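Local coordinates for ORF10 (Moritella marina, PDB 6RIW), which forms the ketosynthase–chain length factor didomain of a polyunsaturated fatty acid synthase and probably takes part in building the fatty acyl chain by condensation, at residues K777-A782 and P819-S824; A790-A795 and H879-S884. One frame throughout, in Å; residues are numbered along the deposited sequence.

Interaction 1 (K777-A782 and P819-S824); sequences KAITIA and PTLYPS
Leu821 meets Ile779 and Thr780 where helix 776-790 lies against the last turn of helix 808-821, and the contact illustrates how one branched side chain can serve two neighbours at once. The CB of Leu821 points toward 777-782. A chi1 of -77° swings CG away from the carbonyl carbon, and chi2 of 160° then sends CD1 to the other helix. This one methyl does most of the touching: it sits 4.1 Å from the CA of Thr780, and the same Leu821 CD1 is also 4.1 Å from CG2 of Ile779. The leucine and isoleucine side chains cross obliquely, and it is the gamma methyl CG2 of Ile779 that touches the leucine. Thr780 adds its methyl, CG2, which approaches Leu821 CD1 to 4.2 Å. Its hydroxyl turns back into its own helix, where OG1 donates to Lys777 O at 2.8 Å, tilted 24° from the carbonyl plane; that carbonyl also accepts from Ile781 N. The helices meet more broadly as well, since Ile779 reaches Ala817 and Leu818, and Leu821 touches Ala783. Behind the leucine, its CB sits 3.6 Å above one face of the ring of Tyr822, offset toward the rim; Tyr822 is the first residue to leave the helix. Within the second ketosynthase-like unit the contact thus joins two helices by apolar touches, through methyls of Leu821, Ile779 and Thr780 and the CA of Thr780. Thr780 meets Leu821 through carbon atoms, while its hydroxyl is bonded within its own helix.

Interaction 2 (A790-A795 and H879-S884); sequences AGISAA and HLILSS
Ala790 and Ile881 bring their alpha carbons to 6.7 Å, the nearest backbone approach between the end of helix 776-790 and strand 876-884. The helix closes in a Schellman motif: Gly791, the C-prime residue, takes a positive phi of 76°, and the chain turns back so that Ile792 N bonds to Leu787 O, with Gly791 N bonded to Thr788 O. This is a helix laid on a sheet within a thiolase-like fold, and the termination puts two apolar side chains, one on each flank of the glycine, over the same strand residue. Ile881 is buried, and its CB points at the helix end and loop. Its backbone bonds to Asp766 and Ala767 of the adjoining strand 763-772 hold the residue in the sheet, and Leu787 and Ala867 also press on its side chain. The Ala790 methyl settles on the root of this isoleucine, with CB 3.9 Å from Ile881 CB and about 4.0 Å from CG1 and CG2 of Ile881. Ile792 approaches differently. A chi1 of 66° tucks CG1 in over the backbone, and the near-straight chi2 of 169° carries CD1 out; the two isoleucines meet tip to tip. Ile881 CG2 is shared by the helix-end alanine and the loop isoleucine: it touches Ala790 CB and, at 3.9 Å, the terminal CD1 of Ile792.

How the interactions relate
The two contacts lie about 12 Å apart, centre to centre, and share helix 776-790: interaction 1 uses its first turns, interaction 2 its end and the loop beyond. Along the chain their segments alternate, in the order 777-782, 790-795, 819-824 and 879-884. The start of the helix packs on helix 808-821, and its end on strand 876-884. The contacts also touch directly. Tyr822 OH and His879 NE2 form a probable hydrogen bond of 2.7 Å, and Leu821 O packs against Ala794 CB. Together they join helices, loop and sheet within the second ketosynthase-like unit, probably the chain length factor, away from the magnesium site.

Interaction 1 (K777-A782 and P819-S824)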
ATOM      1  N   LYS A 777     -17.250 -16.914  17.278  1.00 16.98           N
ATOM      2  CA  LYS A 777     -18.039 -15.844  17.882  1.00 19.07           C
ATOM      3  C   LYS A 777     -17.981 -14.583  17.029  1.00 19.15           C
ATOM      4  O   LYS A 777     -19.012 -13.944  16.780  1.00 17.00           O
ATOM      5  CB  LYS A 777     -17.519 -15.559  19.285  1.00 18.32           C
ATOM      6  CG  LYS A 777     -18.294 -14.496  20.042  1.00 25.81           C
ATOM      7  CD  LYS A 777     -19.689 -15.019  20.414  1.00 29.32           C
ATOM      8  CE  LYS A 777     -20.436 -14.023  21.322  1.00 35.11           C
ATOM      9  NZ  LYS A 777     -21.897 -13.977  21.041  1.00 40.49           N
ATOM     10  N   ALA A 778     -16.775 -14.222  16.563  1.00 17.65           N
ATOM     11  CA  ALA A 778     -16.625 -13.060  15.690  1.00 18.96           C
ATOM     12  C   ALA A 778     -17.431 -13.227  14.410  1.00 16.19           C
ATOM     13  O   ALA A 778     -18.040 -12.269  13.930  1.00 14.21           O
ATOM     14  CB  ALA A 778     -15.145 -12.823  15.360  1.00 14.56           C
ATOM     15  N   ILE A 779     -17.452 -14.439  13.846  1.00 12.97           N
ATOM     16  CA  ILE A 779     -18.263 -14.692  12.654  1.00 14.49           C
ATOM     17  C   ILE A 779     -19.740 -14.419  12.934  1.00 17.39           C
ATOM     18  O   ILE A 779     -20.432 -13.752  12.147  1.00 14.75           O
ATOM     19  CB  ILE A 779     -18.043 -16.129  12.160  1.00 12.79           C
ATOM     20  CG1 ILE A 779     -16.588 -16.293  11.693  1.00 13.71           C
ATOM     21  CG2 ILE A 779     -18.991 -16.440  11.027  1.00 14.76           C
ATOM     22  CD1 ILE A 779     -16.226 -17.702  11.285  1.00 13.69           C
ATOM     23  N   THR A 780     -20.263 -14.960  14.038  1.00 14.10           N
ATOM     24  CA  THR A 780     -21.684 -14.765  14.303  1.00 14.18           C
ATOM     25  C   THR A 780     -22.008 -13.303  14.580  1.00 17.20           C
ATOM     26  O   THR A 780     -23.083 -12.827  14.181  1.00 16.77           O
ATOM     27  CB  THR A 780     -22.144 -15.660  15.467  1.00 20.63           C
ATOM     28  OG1 THR A 780     -21.523 -15.224  16.679  1.00 26.36           O
ATOM     29  CG2 THR A 780     -21.748 -17.075  15.215  1.00 16.61           C
ATOM     30  N   ILE A 781     -21.083 -12.565  15.206  1.00 16.33           N
ATOM     31  CA  ILE A 781     -21.326 -11.153  15.482  1.00 18.86           C
ATOM     32  C   ILE A 781     -21.376 -10.357  14.188  1.00 20.17           C
ATOM     33  O   ILE A 781     -22.268  -9.516  13.984  1.00 17.75           O
ATOM     34  CB  ILE A 781     -20.255 -10.590  16.431  1.00 17.53           C
ATOM     35  CG1 ILE A 781     -20.483 -11.109  17.856  1.00 18.69           C
ATOM     36  CG2 ILE A 781     -20.278  -9.062  16.384  1.00 20.42           C
ATOM     37  CD1 ILE A 781     -19.343 -10.779  18.806  1.00 23.77           C
ATOM     38  N   ALA A 782     -20.402 -10.597  13.299  1.00 13.94           N
ATOM     39  CA  ALA A 782     -20.399  -9.917  12.012  1.00 15.08           C
ATOM     40  C   ALA A 782     -21.603 -10.314  11.179  1.00 16.91           C
ATOM     41  O   ALA A 782     -22.197  -9.472  10.497  1.00 13.62           O
ATOM     42  CB  ALA A 782     -19.096 -10.220  11.261  1.00 15.36           C
ATOM     43  N   PRO A 819     -22.793 -23.325   9.726  1.00 22.76           N
ATOM     44  CA  PRO A 819     -23.979 -24.202   9.794  1.00 24.09           C
ATOM     45  C   PRO A 819     -24.906 -23.837  10.933  1.00 23.45           C
ATOM     46  O   PRO A 819     -26.118 -24.067  10.825  1.00 27.49           O
ATOM     47  CB  PRO A 819     -23.383 -25.610   9.969  1.00 26.12           C
ATOM     48  CG  PRO A 819     -21.942 -25.494   9.499  1.00 25.50           C
ATOM     49  CD  PRO A 819     -21.534 -24.082   9.876  1.00 21.02           C
ATOM     50  N   THR A 820     -24.380 -23.245  12.004  1.00 19.54           N
ATOM     51  CA  THR A 820     -25.236 -22.751  13.079  1.00 26.12           C
ATOM     52  C   THR A 820     -26.065 -21.554  12.630  1.00 28.27           C
ATOM     53  O   THR A 820     -27.267 -21.478  12.915  1.00 23.57           O
ATOM     54  CB  THR A 820     -24.374 -22.377  14.282  1.00 27.96           C
ATOM     55  OG1 THR A 820     -23.641 -23.537  14.703  1.00 32.04           O
ATOM     56  CG2 THR A 820     -25.224 -21.865  15.423  1.00 27.95           C
ATOM     57  N   LEU A 821     -25.430 -20.599  11.947  1.00 21.32           N
ATOM     58  CA  LEU A 821     -26.142 -19.426  11.448  1.00 23.59           C
ATOM     59  C   LEU A 821     -27.171 -19.806  10.399  1.00 22.14           C
ATOM     60  O   LEU A 821     -28.294 -19.289  10.398  1.00 20.90           O
ATOM     61  CB  LEU A 821     -25.146 -18.432  10.840  1.00 20.68           C
ATOM     62  CG  LEU A 821     -24.355 -17.602  11.845  1.00 20.69           C
ATOM     63  CD1 LEU A 821     -23.078 -17.025  11.213  1.00 18.66           C
ATOM     64  CD2 LEU A 821     -25.229 -16.487  12.410  1.00 20.27           C
ATOM     65  N   TYR A 822     -26.797 -20.699   9.495  1.00 18.53           N
ATOM     66  CA  TYR A 822     -27.522 -20.943   8.252  1.00 21.03           C
ATOM     67  C   TYR A 822     -27.714 -22.442   8.069  1.00 22.53           C
ATOM     68  O   TYR A 822     -27.169 -23.038   7.129  1.00 22.28           O
ATOM     69  CB  TYR A 822     -26.752 -20.366   7.064  1.00 18.03           C
ATOM     70  CG  TYR A 822     -26.365 -18.903   7.159  1.00 21.14           C
ATOM     71  CD1 TYR A 822     -27.338 -17.911   7.147  1.00 19.39           C
ATOM     72  CD2 TYR A 822     -25.014 -18.508   7.200  1.00 19.69           C
ATOM     73  CE1 TYR A 822     -26.997 -16.560   7.195  1.00 19.58           C
ATOM     74  CE2 TYR A 822     -24.662 -17.161   7.266  1.00 18.61           C
ATOM     75  CZ  TYR A 822     -25.664 -16.188   7.244  1.00 17.60           C
ATOM     76  OH  TYR A 822     -25.349 -14.843   7.298  1.00 17.91           O
ATOM     77  N   PRO A 823     -28.500 -23.086   8.944  1.00 23.32           N
ATOM     78  CA  PRO A 823     -28.550 -24.564   8.939  1.00 24.86           C
ATOM     79  C   PRO A 823     -29.111 -25.165   7.665  1.00 23.49           C
ATOM     80  O   PRO A 823     -28.765 -26.304   7.331  1.00 26.75           O
ATOM     81  CB  PRO A 823     -29.437 -24.892  10.154  1.00 25.27           C
ATOM     82  CG  PRO A 823     -30.245 -23.677  10.368  1.00 26.26           C
ATOM     83  CD  PRO A 823     -29.347 -22.507   9.994  1.00 21.54           C
ATOM     84  N   SER A 824     -29.940 -24.438   6.923  1.00 23.58           N
ATOM     85  CA  SER A 824     -30.520 -24.979   5.704  1.00 27.92           C
ATOM     86  C   SER A 824     -29.782 -24.557   4.435  1.00 28.90           C
ATOM     87  O   SER A 824     -30.176 -24.976   3.341  1.00 27.79           O
ATOM     88  CB  SER A 824     -32.004 -24.585   5.618  1.00 31.38           C
ATOM     89  OG  SER A 824     -32.157 -23.218   5.292  1.00 34.72           O
TER

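Interaction 2 (A790-A795 and H879-S884)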
ATOM      1  N   ALA A 790     -28.840  -5.631   6.136  1.00 18.23           N
ATOM      2  CA  ALA A 790     -29.537  -6.017   4.922  1.00 18.70           C
ATOM      3  C   ALA A 790     -31.047  -6.066   5.105  1.00 24.32           C
ATOM      4  O   ALA A 790     -31.775  -6.072   4.109  1.00 24.79           O
ATOM      5  CB  ALA A 790     -29.043  -7.387   4.429  1.00 20.54           C
ATOM      6  N   GLY A 791     -31.529  -6.116   6.345  1.00 23.98           N
ATOM      7  CA  GLY A 791     -32.954  -6.202   6.591  1.00 25.81           C
ATOM      8  C   GLY A 791     -33.559  -7.564   6.353  1.00 26.80           C
ATOM      9  O   GLY A 791     -34.726  -7.651   5.967  1.00 23.70           O
ATOM     10  N   ILE A 792     -32.801  -8.644   6.563  1.00 22.78           N
ATOM     11  CA  ILE A 792     -33.289  -9.998   6.350  1.00 22.73           C
ATOM     12  C   ILE A 792     -32.960 -10.832   7.581  1.00 22.18           C
ATOM     13  O   ILE A 792     -32.260 -10.400   8.496  1.00 23.64           O
ATOM     14  CB  ILE A 792     -32.708 -10.666   5.080  1.00 21.86           C
ATOM     15  CG1 ILE A 792     -31.190 -10.903   5.218  1.00 20.74           C
ATOM     16  CG2 ILE A 792     -33.040  -9.859   3.831  1.00 23.86           C
ATOM     17  CD1 ILE A 792     -30.612 -11.802   4.105  1.00 22.23           C
ATOM     18  N   SER A 793     -33.493 -12.038   7.596  1.00 23.52           N
ATOM     19  CA  SER A 793     -33.204 -12.998   8.646  1.00 23.53           C
ATOM     20  C   SER A 793     -32.285 -14.079   8.092  1.00 21.25           C
ATOM     21  O   SER A 793     -32.183 -14.270   6.878  1.00 22.45           O
ATOM     22  CB  SER A 793     -34.500 -13.625   9.171  1.00 27.16           C
ATOM     23  OG  SER A 793     -35.027 -14.503   8.178  1.00 29.89           O
ATOM     24  N   ALA A 794     -31.618 -14.791   8.999  1.00 21.49           N
ATOM     25  CA  ALA A 794     -30.709 -15.848   8.566  1.00 21.14           C
ATOM     26  C   ALA A 794     -31.416 -16.881   7.697  1.00 24.18           C
ATOM     27  O   ALA A 794     -30.810 -17.423   6.769  1.00 21.09           O
ATOM     28  CB  ALA A 794     -30.069 -16.511   9.782  1.00 21.09           C
ATOM     29  N   ALA A 795     -32.703 -17.158   7.963  1.00 22.47           N
ATOM     30  CA  ALA A 795     -33.417 -18.145   7.160  1.00 21.19           C
ATOM     31  C   ALA A 795     -33.643 -17.680   5.724  1.00 22.65           C
ATOM     32  O   ALA A 795     -33.963 -18.501   4.855  1.00 25.01           O
ATOM     33  CB  ALA A 795     -34.762 -18.477   7.825  1.00 26.89           C
ATOM     34  N   HIS A 879     -18.539  -9.992   6.843  1.00 11.28           N
ATOM     35  CA  HIS A 879     -19.707 -10.735   6.382  1.00 13.56           C
ATOM     36  C   HIS A 879     -20.526  -9.854   5.450  1.00 14.35           C
ATOM     37  O   HIS A 879     -20.808  -8.693   5.778  1.00 15.22           O
ATOM     38  CB  HIS A 879     -20.561 -11.204   7.569  1.00 12.91           C
ATOM     39  CG  HIS A 879     -21.290 -12.496   7.324  1.00 15.78           C
ATOM     40  ND1 HIS A 879     -20.684 -13.735   7.424  1.00 16.32           N
ATOM     41  CD2 HIS A 879     -22.587 -12.733   7.006  1.00 16.72           C
ATOM     42  CE1 HIS A 879     -21.579 -14.677   7.163  1.00 17.10           C
ATOM     43  NE2 HIS A 879     -22.743 -14.095   6.911  1.00 16.83           N
ATOM     44  N   LEU A 880     -20.895 -10.397   4.292  1.00 12.34           N
ATOM     45  CA  LEU A 880     -21.618  -9.633   3.282  1.00 14.28           C
ATOM     46  C   LEU A 880     -22.901 -10.355   2.917  1.00 16.59           C
ATOM     47  O   LEU A 880     -22.954 -11.588   2.918  1.00 15.14           O
ATOM     48  CB  LEU A 880     -20.804  -9.447   1.998  1.00 14.35           C
ATOM     49  CG  LEU A 880     -19.532  -8.619   2.084  1.00 13.49           C
ATOM     50  CD1 LEU A 880     -18.390  -9.475   2.584  1.00 17.58           C
ATOM     51  CD2 LEU A 880     -19.194  -8.065   0.689  1.00 12.41           C
ATOM     52  N   ILE A 881     -23.919  -9.579   2.565  1.00 13.13           N
ATOM     53  CA  ILE A 881     -25.152 -10.118   1.990  1.00 14.65           C
ATOM     54  C   ILE A 881     -25.307  -9.524   0.599  1.00 12.40           C
ATOM     55  O   ILE A 881     -25.320  -8.300   0.448  1.00 13.20           O
ATOM     56  CB  ILE A 881     -26.391  -9.781   2.842  1.00 16.50           C
ATOM     57  CG1 ILE A 881     -26.255 -10.307   4.277  1.00 19.18           C
ATOM     58  CG2 ILE A 881     -27.637 -10.302   2.142  1.00 18.93           C
ATOM     59  CD1 ILE A 881     -26.130 -11.858   4.371  1.00 18.53           C
ATOM     60  N   LEU A 882     -25.418 -10.381  -0.411  1.00 13.03           N
ATOM     61  CA  LEU A 882     -25.686  -9.957  -1.776  1.00 12.87           C
ATOM     62  C   LEU A 882     -27.053 -10.488  -2.183  1.00 15.88           C
ATOM     63  O   LEU A 882     -27.489 -11.533  -1.690  1.00 15.59           O
ATOM     64  CB  LEU A 882     -24.631 -10.491  -2.753  1.00 13.70           C
ATOM     65  CG  LEU A 882     -23.362  -9.648  -2.886  1.00 14.08           C
ATOM     66  CD1 LEU A 882     -22.550  -9.677  -1.569  1.00 16.10           C
ATOM     67  CD2 LEU A 882     -22.539 -10.140  -4.068  1.00 15.08           C
ATOM     68  N   SER A 883     -27.724  -9.785  -3.097  1.00 15.23           N
ATOM     69  CA  SER A 883     -29.078 -10.199  -3.458  1.00 19.57           C
ATOM     70  C   SER A 883     -29.272 -10.084  -4.961  1.00 17.81           C
ATOM     71  O   SER A 883     -28.632  -9.266  -5.628  1.00 18.31           O
ATOM     72  CB  SER A 883     -30.122  -9.379  -2.676  1.00 23.38           C
ATOM     73  OG  SER A 883     -30.165  -8.046  -3.147  1.00 28.71           O
ATOM     74  N   SER A 884     -30.134 -10.949  -5.500  1.00 17.84           N
ATOM     75  CA  SER A 884     -30.430 -10.909  -6.917  1.00 20.40           C
ATOM     76  C   SER A 884     -31.285  -9.691  -7.240  1.00 20.10           C
ATOM     77  O   SER A 884     -31.928  -9.098  -6.369  1.00 20.24           O
ATOM     78  CB  SER A 884     -31.142 -12.193  -7.360  1.00 24.34           C
ATOM     79  OG  SER A 884     -32.312 -12.396  -6.589  1.00 25.40           O
TER